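Local coordinates for putative uncharacterized protein (Chromobacterium violaceum, PDB 4RMM), which is not functionally characterised but is probably an acyl-CoA thioesterase of the hotdog-fold superfamily, at residues K15-I20 against S33-E38; A120-E125 against A140-T145; G64-F69 against F93-L98. All coordinates share one frame; numbering follows the deposited sequence.

Contact 1. Residues K15-I20 against S33-E38; sequences KAYAEI and SMAEDE
Tyr17 and Ile20, on the short helix 17-20, pack against Met34 and Ala35 of strand 33-35, which within this chain is an outermost strand of the hotdog sheet. The helix starts just after a Schellman motif that closes helix 6-13 at Lys15; Ala16 takes the N-cap position, and Tyr17 is the first helical residue to face the strand. Its ring lies over the strand backbone, with Ala35 CA 3.8 Å from the ring centroid and only 13° off the ring normal, a CH-pi contact. The same approach brings Met34 O to 3.1 Å from Tyr17 CB. On the opposite ring face, toward the rim, Lys15 O sits 3.6 Å above the plane of Tyr17, brought there by the inverse gamma turn centred on Ala16. Further out, Tyr17 OH comes alongside Glu36 CB at 3.8 Å.

Met34, a selenomethionine, runs straight out from its backbone (chi1 -176°, CG trans to N) and then bends at its last torsion, chi3 96°. This turns the methyl toward the helix: Met34 CE touches Tyr17 CD1 at 3.6 Å, the two side chains crossing at about a right angle. Ile20 CG2 meets the same methyl, although its exact placement is doubtful because it also sits too near the Tyr17 carbonyl. Helix 67-80 packs on the same cluster through Trp80, which touches Tyr17, Ile20 and Met34.

Lys15 NZ and Glu36 OE1 stay 5.3 Å apart, so any attraction between them is at most long-range. The join is therefore made by apolar and aromatic contact: a tyrosine ring resting on peptide backbone, and the Met34 methyl packed beside it.

Contact 2. Residues A120-E125 against A140-T145; sequences AHVLIE and AHFLLT
His121 offers a ring face to His141: the imidazole of His141 comes edge-on, its NE2 3.0 Å above the plane of the His121 ring and over its centre. It is an edge-to-face pair, the planes 65° apart and the centroids of His121 and His141 separated by 3.9 Å. At the edge of the His141 ring, in its plane, lies His121 CB. The two side chains lie side by side, pointing the same way, yet leave their backbones differently: His121 has CG trans to N (chi1 -169°), whereas His141 has CG trans to the carbonyl carbon. His141 ND1, the nitrogen not directed at His121, is hydrogen-bonded to Asp92 OD2.

Among the residues of the other sheet face, Phe142 has Ala120 O at its ring edge, and its CD1 is 4.2 Å from Val122 CG2. Leu144 CD1 packs on Ala120 CB at 3.6 Å. Helix 67-80 lies on this face, where Ala74 meets Val122 and Leu78 meets Phe142.

Between the faces runs the ladder of the antiparallel hairpin formed by strands 119-127 and 136-143. Ala120 and Phe142 form one hydrogen-bonded pair, with Phe142 N to Ala120 O at 2.9 Å; Val122 and Ala140 form the next, with Val122 N to Ala140 O at 2.8 Å and almost straight (176°). His121 and His141 are the non-hydrogen-bonded pair between them, which brings their side chains together.

The hairpin thus has an apolar face turned to the helix and an imidazole pair on the other, where Asp92 helps set the rotation of the His141 ring and probably favours a proton on ND1.

Contact 3. Residues G64-F69 against F93-L98; sequences GLIGGF and FSLDYL
Tyr97 OH takes the amide of Ile66 at 2.9 Å, the N-H pointing almost straight at the oxygen (170°), and this is the tight end of the contact. Ile66 N lies in the plane of the Tyr97 ring, at its edge, so the phenol meets the chain end-on. Ile66 then slides past the tyrosine in the opposite direction: with chi1 at 54°, CG1 sits between the backbone N and the carbonyl carbon, and from there Ile66 CG1 reaches Tyr97 CE1 at 3.6 Å. Leu95 CD2 packs on Gly67 CA at 3.6 Å. Phe93 CZ stands at the same 3.6 Å from Gly67 O. At the ring edge of Tyr97, near its plane, Gly64 O is 3.5 Å from Tyr97 CE1.

Gly67 and Gly68 open helix 67-80, the central helix of the hotdog fold, around which the sheet wraps; Ile66 is its N-cap and strand 89-97 supplies Phe93, Leu95 and Tyr97. The strand also pairs antiparallel with a strand of the second subunit, so the sheet continues across the dimer. Glu71 of the second subunit hydrogen-bonds Tyr97 OH through OE2 and Gly67 N through OE1, so that one carboxylate bridges the strand and the helix start. In PaaI-type hotdog thioesterases the active site lies at this kind of interface, next to the start of the central helix, so the active site of this protein probably lies nearby.

The fit slackens at Leu65, which like Gly64 is partly exposed. Leu65 leaves the backbone away from the strand, and its CB comes no nearer than 4.2 Å to Tyr97 OH; its side chain packs instead on Glu71 of the second subunit.

All three contacts reach the one antiparallel sheet. Contact 2 is the most buried and joins two neighbouring strands by backbone hydrogen bonds; contacts 1 and 3, partly buried, dock a helical piece on a strand. Contact 1 is apolar and aromatic, at an outer strand, whereas contact 3 combines a tyrosine-amide bond with apolar packing at the subunit interface, and it alone meets the second subunit. Strands 89-97 and 136-143 are adjacent, so contacts 2 and 3 touch, Ala140 CB lying 4.1 Å from Phe93 CD1. Contact 1 is across the chain's centre from both. Helix 67-80 is common ground: its start belongs to contact 3, and its later residues pack on contacts 1 and 2.

Contact 1. Residues K15-I20 against S33-E38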
loop_
_atom_site.group_PDB
_atom_site.type_symbol
_atom_site.label_atom_id
_atom_site.label_comp_id
_atom_site.label_asym_id
_atom_site.label_seq_id
_atom_site.Cartn_x
_atom_site.Cartn_y
_atom_site.Cartn_z
ATOM N N LYS A 15 -16.013 -11.518 -16.780
ATOM C CA LYS A 15 -14.690 -11.009 -17.127
ATOM C C LYS A 15 -14.708 -9.494 -17.316
ATOM O O LYS A 15 -13.992 -8.959 -18.162
ATOM C CB LYS A 15 -14.183 -11.676 -18.408
ATOM C CG LYS A 15 -14.300 -13.185 -18.406
ATOM C CD LYS A 15 -13.619 -13.788 -17.197
ATOM C CE LYS A 15 -13.897 -15.273 -17.101
ATOM N NZ LYS A 15 -13.318 -15.857 -15.864
ATOM N N ALA A 16 -15.529 -8.808 -16.526
ATOM C CA ALA A 16 -15.645 -7.355 -16.605
ATOM C C ALA A 16 -14.499 -6.656 -15.871
ATOM O O ALA A 16 -14.720 -5.965 -14.878
ATOM C CB ALA A 16 -16.983 -6.908 -16.025
ATOM N N TYR A 17 -13.281 -6.835 -16.375
ATOM C CA TYR A 17 -12.090 -6.240 -15.772
ATOM C C TYR A 17 -12.212 -4.730 -15.578
ATOM O O TYR A 17 -12.017 -4.215 -14.479
ATOM C CB TYR A 17 -10.859 -6.527 -16.639
ATOM C CG TYR A 17 -10.651 -7.988 -16.984
ATOM C CD1 TYR A 17 -10.640 -8.964 -15.992
ATOM C CD2 TYR A 17 -10.436 -8.387 -18.302
ATOM C CE1 TYR A 17 -10.417 -10.302 -16.302
ATOM C CE2 TYR A 17 -10.211 -9.723 -18.622
ATOM C CZ TYR A 17 -10.203 -10.673 -17.617
ATOM O OH TYR A 17 -9.973 -11.995 -17.923
ATOM N N ALA A 18 -12.538 -4.033 -16.660
ATOM C CA ALA A 18 -12.669 -2.580 -16.658
ATOM C C ALA A 18 -13.464 -1.971 -15.502
ATOM O O ALA A 18 -13.013 -1.013 -14.873
ATOM C CB ALA A 18 -13.261 -2.122 -17.991
ATOM N N GLU A 19 -14.644 -2.511 -15.219
ATOM C CA GLU A 19 -15.462 -1.955 -14.148
ATOM C C GLU A 19 -15.372 -2.670 -12.808
ATOM O O GLU A 19 -15.731 -2.099 -11.778
ATOM C CB GLU A 19 -16.924 -1.869 -14.588
ATOM C CG GLU A 19 -17.152 -0.891 -15.726
ATOM C CD GLU A 19 -18.619 -0.631 -15.981
ATOM O OE1 GLU A 19 -19.360 -1.605 -16.232
ATOM O OE2 GLU A 19 -19.031 0.548 -15.931
ATOM N N ILE A 20 -14.897 -3.911 -12.813
ATOM C CA ILE A 20 -14.771 -4.655 -11.566
ATOM C C ILE A 20 -13.853 -3.863 -10.639
ATOM O O ILE A 20 -13.974 -3.924 -9.417
ATOM C CB ILE A 20 -14.178 -6.067 -11.804
ATOM C CG1 ILE A 20 -14.177 -6.862 -10.500
ATOM C CG2 ILE A 20 -12.764 -5.958 -12.343
ATOM C CD1 ILE A 20 -13.705 -8.285 -10.659
ATOM N N SER A 33 -4.614 -1.759 -14.975
ATOM C CA SER A 33 -5.297 -2.411 -16.049
ATOM C C SER A 33 -5.321 -3.820 -15.500
ATOM O O SER A 33 -4.598 -4.127 -14.550
ATOM C CB SER A 33 -4.457 -2.323 -17.318
ATOM O OG SER A 33 -5.074 -3.021 -18.378
HETATM N N MSE A 34 -6.142 -4.679 -16.079
HETATM C CA MSE A 34 -6.225 -6.033 -15.575
HETATM C C MSE A 34 -6.806 -7.002 -16.598
HETATM O O MSE A 34 -7.788 -6.694 -17.275
HETATM C CB MSE A 34 -7.071 -6.023 -14.304
HETATM C CG MSE A 34 -7.178 -7.339 -13.582
HETATM SE SE MSE A 34 -8.275 -7.119 -12.009
HETATM C CE MSE A 34 -9.954 -7.690 -12.731
ATOM N N ALA A 35 -6.186 -8.175 -16.703
ATOM C CA ALA A 35 -6.625 -9.208 -17.633
ATOM C C ALA A 35 -5.961 -10.542 -17.307
ATOM O O ALA A 35 -5.316 -10.687 -16.272
ATOM C CB ALA A 35 -6.297 -8.800 -19.062
ATOM N N GLU A 36 -6.114 -11.511 -18.205
ATOM C CA GLU A 36 -5.542 -12.838 -18.010
ATOM C C GLU A 36 -4.584 -13.267 -19.123
ATOM O O GLU A 36 -4.736 -12.879 -20.282
ATOM C CB GLU A 36 -6.666 -13.869 -17.866
ATOM C CG GLU A 36 -6.188 -15.305 -17.740
ATOM C CD GLU A 36 -6.803 -16.020 -16.558
ATOM O OE1 GLU A 36 -8.039 -15.941 -16.393
ATOM O OE2 GLU A 36 -6.049 -16.663 -15.798
ATOM N N ASP A 37 -3.602 -14.082 -18.747
ATOM C CA ASP A 37 -2.592 -14.586 -19.668
ATOM C C ASP A 37 -2.912 -16.043 -20.038
ATOM O O ASP A 37 -3.961 -16.570 -19.666
ATOM C CB ASP A 37 -1.220 -14.523 -19.000
ATOM C CG ASP A 37 -1.078 -15.551 -17.909
ATOM O OD1 ASP A 37 -2.036 -16.323 -17.749
ATOM O OD2 ASP A 37 -0.034 -15.600 -17.228
ATOM N N GLU A 38 -1.988 -16.693 -20.741
ATOM C CA GLU A 38 -2.166 -18.078 -21.173
ATOM C C GLU A 38 -1.929 -19.132 -20.096
ATOM O O GLU A 38 -0.786 -19.510 -19.838
ATOM C CB GLU A 38 -1.256 -18.361 -22.338
#

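Contact 2. Residues A120-E125 against A140-T145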
loop_
_atom_site.group_PDB
_atom_site.type_symbol
_atom_site.label_atom_id
_atom_site.label_comp_id
_atom_site.label_asym_id
_atom_site.label_seq_id
_atom_site.Cartn_x
_atom_site.Cartn_y
_atom_site.Cartn_z
ATOM N N ALA A 120 -4.230 -18.752 3.172
ATOM C CA ALA A 120 -3.670 -18.758 1.834
ATOM C C ALA A 120 -2.452 -17.848 1.855
ATOM O O ALA A 120 -2.486 -16.778 2.460
ATOM C CB ALA A 120 -4.703 -18.242 0.831
ATOM N N HIS A 121 -1.373 -18.296 1.212
ATOM C CA HIS A 121 -0.122 -17.549 1.129
ATOM C C HIS A 121 0.064 -17.149 -0.324
ATOM O O HIS A 121 0.105 -17.997 -1.208
ATOM C CB HIS A 121 1.046 -18.419 1.605
ATOM C CG HIS A 121 2.327 -17.666 1.795
ATOM N ND1 HIS A 121 3.389 -18.176 2.511
ATOM C CD2 HIS A 121 2.722 -16.447 1.359
ATOM C CE1 HIS A 121 4.380 -17.303 2.509
ATOM N NE2 HIS A 121 4.002 -16.244 1.817
ATOM N N VAL A 122 0.169 -15.845 -0.556
ATOM C CA VAL A 122 0.296 -15.279 -1.893
ATOM C C VAL A 122 1.656 -14.623 -2.161
ATOM O O VAL A 122 2.210 -13.956 -1.289
ATOM C CB VAL A 122 -0.804 -14.198 -2.113
ATOM C CG1 VAL A 122 -0.720 -13.599 -3.512
ATOM C CG2 VAL A 122 -2.171 -14.799 -1.871
ATOM N N LEU A 123 2.180 -14.815 -3.372
ATOM C CA LEU A 123 3.445 -14.203 -3.795
ATOM C C LEU A 123 3.109 -13.336 -5.001
ATOM O O LEU A 123 2.430 -13.779 -5.928
ATOM C CB LEU A 123 4.481 -15.265 -4.175
ATOM C CG LEU A 123 5.717 -14.868 -5.015
ATOM C CD1 LEU A 123 6.748 -14.100 -4.184
ATOM C CD2 LEU A 123 6.351 -16.142 -5.578
ATOM N N ILE A 124 3.553 -12.088 -4.960
ATOM C CA ILE A 124 3.316 -11.122 -6.018
ATOM C C ILE A 124 4.670 -10.666 -6.553
ATOM O O ILE A 124 5.569 -10.309 -5.788
ATOM C CB ILE A 124 2.579 -9.869 -5.494
ATOM C CG1 ILE A 124 1.391 -10.282 -4.622
ATOM C CG2 ILE A 124 2.088 -9.006 -6.664
ATOM C CD1 ILE A 124 1.774 -10.602 -3.190
ATOM N N GLU A 125 4.811 -10.691 -7.868
ATOM C CA GLU A 125 6.041 -10.245 -8.507
ATOM C C GLU A 125 5.687 -9.105 -9.437
ATOM O O GLU A 125 4.718 -9.174 -10.184
ATOM C CB GLU A 125 6.651 -11.373 -9.323
ATOM C CG GLU A 125 7.036 -12.569 -8.506
ATOM C CD GLU A 125 7.151 -13.806 -9.360
ATOM O OE1 GLU A 125 8.167 -13.949 -10.067
ATOM O OE2 GLU A 125 6.208 -14.625 -9.332
ATOM N N ALA A 140 2.000 -12.009 0.901
ATOM C CA ALA A 140 0.871 -11.742 1.775
ATOM C C ALA A 140 0.191 -13.019 2.268
ATOM O O ALA A 140 0.140 -14.015 1.552
ATOM C CB ALA A 140 -0.129 -10.874 1.034
ATOM N N HIS A 141 -0.316 -12.976 3.499
ATOM C CA HIS A 141 -1.016 -14.100 4.106
ATOM C C HIS A 141 -2.438 -13.668 4.358
ATOM O O HIS A 141 -2.679 -12.577 4.874
ATOM C CB HIS A 141 -0.388 -14.502 5.448
ATOM C CG HIS A 141 0.990 -15.066 5.327
ATOM N ND1 HIS A 141 2.064 -14.580 6.045
ATOM C CD2 HIS A 141 1.477 -16.077 4.568
ATOM C CE1 HIS A 141 3.147 -15.263 5.733
ATOM N NE2 HIS A 141 2.818 -16.180 4.837
ATOM N N PHE A 142 -3.384 -14.525 3.995
ATOM C CA PHE A 142 -4.782 -14.222 4.203
ATOM C C PHE A 142 -5.459 -15.325 4.975
ATOM O O PHE A 142 -5.069 -16.492 4.906
ATOM C CB PHE A 142 -5.516 -14.037 2.877
ATOM C CG PHE A 142 -5.090 -12.825 2.100
ATOM C CD1 PHE A 142 -3.902 -12.831 1.368
ATOM C CD2 PHE A 142 -5.890 -11.683 2.076
ATOM C CE1 PHE A 142 -3.516 -11.726 0.619
ATOM C CE2 PHE A 142 -5.519 -10.562 1.330
ATOM C CZ PHE A 142 -4.326 -10.587 0.598
ATOM N N LEU A 143 -6.488 -14.943 5.712
ATOM C CA LEU A 143 -7.255 -15.892 6.489
ATOM C C LEU A 143 -8.567 -16.056 5.739
ATOM O O LEU A 143 -9.237 -15.077 5.437
ATOM C CB LEU A 143 -7.506 -15.333 7.885
ATOM C CG LEU A 143 -8.202 -16.306 8.824
ATOM C CD1 LEU A 143 -7.238 -17.417 9.206
ATOM C CD2 LEU A 143 -8.685 -15.555 10.048
ATOM N N LEU A 144 -8.938 -17.290 5.437
ATOM C CA LEU A 144 -10.160 -17.531 4.693
ATOM C C LEU A 144 -11.231 -18.245 5.470
ATOM O O LEU A 144 -10.967 -18.883 6.478
ATOM C CB LEU A 144 -9.848 -18.362 3.463
ATOM C CG LEU A 144 -8.655 -17.861 2.665
ATOM C CD1 LEU A 144 -8.064 -19.017 1.902
ATOM C CD2 LEU A 144 -9.083 -16.732 1.752
ATOM N N THR A 145 -12.455 -18.136 4.978
ATOM C CA THR A 145 -13.579 -18.809 5.597
ATOM C C THR A 145 -14.099 -19.727 4.516
ATOM O O THR A 145 -15.241 -19.617 4.073
ATOM C CB THR A 145 -14.687 -17.827 6.003
ATOM O OG1 THR A 145 -15.441 -17.440 4.850
ATOM C CG2 THR A 145 -14.079 -16.595 6.634
#

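Contact 3. Residues G64-F69 against F93-L98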
loop_
_atom_site.group_PDB
_atom_site.type_symbol
_atom_site.label_atom_id
_atom_site.label_comp_id
_atom_site.label_asym_id
_atom_site.label_seq_id
_atom_site.Cartn_x
_atom_site.Cartn_y
_atom_site.Cartn_z
ATOM N N GLY A 64 7.872 6.269 -5.942
ATOM C CA GLY A 64 7.748 4.976 -6.588
ATOM C C GLY A 64 7.028 3.949 -5.726
ATOM O O GLY A 64 7.140 2.743 -5.979
ATOM N N LEU A 65 6.292 4.424 -4.715
ATOM C CA LEU A 65 5.557 3.538 -3.819
ATOM C C LEU A 65 4.494 2.762 -4.570
ATOM O O LEU A 65 3.765 3.330 -5.381
ATOM C CB LEU A 65 4.890 4.333 -2.686
ATOM C CG LEU A 65 5.774 5.226 -1.816
ATOM C CD1 LEU A 65 4.970 5.691 -0.604
ATOM C CD2 LEU A 65 7.019 4.470 -1.370
ATOM N N ILE A 66 4.401 1.466 -4.281
ATOM C CA ILE A 66 3.429 0.583 -4.916
ATOM C C ILE A 66 2.816 -0.416 -3.938
ATOM O O ILE A 66 2.109 -1.335 -4.340
ATOM C CB ILE A 66 4.062 -0.225 -6.088
ATOM C CG1 ILE A 66 5.306 -0.962 -5.604
ATOM C CG2 ILE A 66 4.411 0.721 -7.253
ATOM C CD1 ILE A 66 6.011 -1.759 -6.693
ATOM N N GLY A 67 3.076 -0.219 -2.651
ATOM C CA GLY A 67 2.541 -1.119 -1.643
ATOM C C GLY A 67 1.054 -1.332 -1.742
ATOM O O GLY A 67 0.580 -2.461 -1.650
ATOM N N GLY A 68 0.317 -0.242 -1.925
ATOM C CA GLY A 68 -1.131 -0.343 -2.054
ATOM C C GLY A 68 -1.544 -1.186 -3.247
ATOM O O GLY A 68 -2.448 -2.003 -3.155
ATOM N N PHE A 69 -0.874 -0.989 -4.375
ATOM C CA PHE A 69 -1.154 -1.728 -5.611
ATOM C C PHE A 69 -0.928 -3.217 -5.427
ATOM O O PHE A 69 -1.807 -4.021 -5.697
ATOM C CB PHE A 69 -0.243 -1.203 -6.723
ATOM C CG PHE A 69 -0.145 -2.109 -7.914
ATOM C CD1 PHE A 69 -1.248 -2.325 -8.736
ATOM C CD2 PHE A 69 1.067 -2.724 -8.233
ATOM C CE1 PHE A 69 -1.150 -3.143 -9.870
ATOM C CE2 PHE A 69 1.180 -3.540 -9.359
ATOM C CZ PHE A 69 0.065 -3.750 -10.185
ATOM N N PHE A 93 1.643 -8.447 5.273
ATOM C CA PHE A 93 2.083 -8.122 3.923
ATOM C C PHE A 93 3.486 -7.548 3.952
ATOM O O PHE A 93 3.745 -6.598 4.693
ATOM C CB PHE A 93 1.133 -7.086 3.334
ATOM C CG PHE A 93 1.633 -6.443 2.090
ATOM C CD1 PHE A 93 1.440 -7.060 0.831
ATOM C CD2 PHE A 93 2.246 -5.207 2.142
ATOM C CE1 PHE A 93 1.852 -6.427 -0.336
ATOM C CE2 PHE A 93 2.662 -4.564 0.969
ATOM C CZ PHE A 93 2.465 -5.171 -0.270
ATOM N N SER A 94 4.387 -8.111 3.150
ATOM C CA SER A 94 5.770 -7.618 3.070
ATOM C C SER A 94 6.148 -7.336 1.613
ATOM O O SER A 94 5.702 -8.016 0.703
ATOM C CB SER A 94 6.752 -8.621 3.696
ATOM O OG SER A 94 6.490 -9.939 3.261
ATOM N N LEU A 95 6.976 -6.322 1.416
ATOM C CA LEU A 95 7.397 -5.875 0.101
ATOM C C LEU A 95 8.865 -5.430 0.061
ATOM O O LEU A 95 9.312 -4.697 0.944
ATOM C CB LEU A 95 6.503 -4.695 -0.318
ATOM C CG LEU A 95 6.692 -3.946 -1.644
ATOM C CD1 LEU A 95 6.436 -4.864 -2.825
ATOM C CD2 LEU A 95 5.708 -2.796 -1.693
ATOM N N ASP A 96 9.594 -5.878 -0.969
ATOM C CA ASP A 96 10.981 -5.484 -1.193
ATOM C C ASP A 96 11.082 -4.776 -2.530
ATOM O O ASP A 96 10.596 -5.269 -3.533
ATOM C CB ASP A 96 11.931 -6.691 -1.213
ATOM C CG ASP A 96 12.189 -7.248 0.162
ATOM O OD1 ASP A 96 11.499 -8.209 0.557
ATOM O OD2 ASP A 96 13.078 -6.712 0.858
ATOM N N TYR A 97 11.711 -3.614 -2.538
ATOM C CA TYR A 97 11.900 -2.839 -3.751
ATOM C C TYR A 97 13.301 -3.234 -4.141
ATOM O O TYR A 97 14.257 -2.968 -3.410
ATOM C CB TYR A 97 11.801 -1.342 -3.452
ATOM C CG TYR A 97 10.378 -0.877 -3.190
ATOM C CD1 TYR A 97 9.643 -0.231 -4.190
ATOM C CD2 TYR A 97 9.759 -1.093 -1.950
ATOM C CE1 TYR A 97 8.335 0.187 -3.968
ATOM C CE2 TYR A 97 8.445 -0.671 -1.714
ATOM C CZ TYR A 97 7.741 -0.030 -2.732
ATOM O OH TYR A 97 6.444 0.406 -2.537
ATOM N N LEU A 98 13.402 -3.898 -5.290
ATOM C CA LEU A 98 14.667 -4.423 -5.799
ATOM C C LEU A 98 15.409 -3.534 -6.778
ATOM O O LEU A 98 16.628 -3.430 -6.725
ATOM C CB LEU A 98 14.404 -5.795 -6.442
ATOM C CG LEU A 98 13.745 -6.755 -5.445
ATOM C CD1 LEU A 98 13.405 -8.047 -6.122
ATOM C CD2 LEU A 98 14.689 -6.984 -4.255
#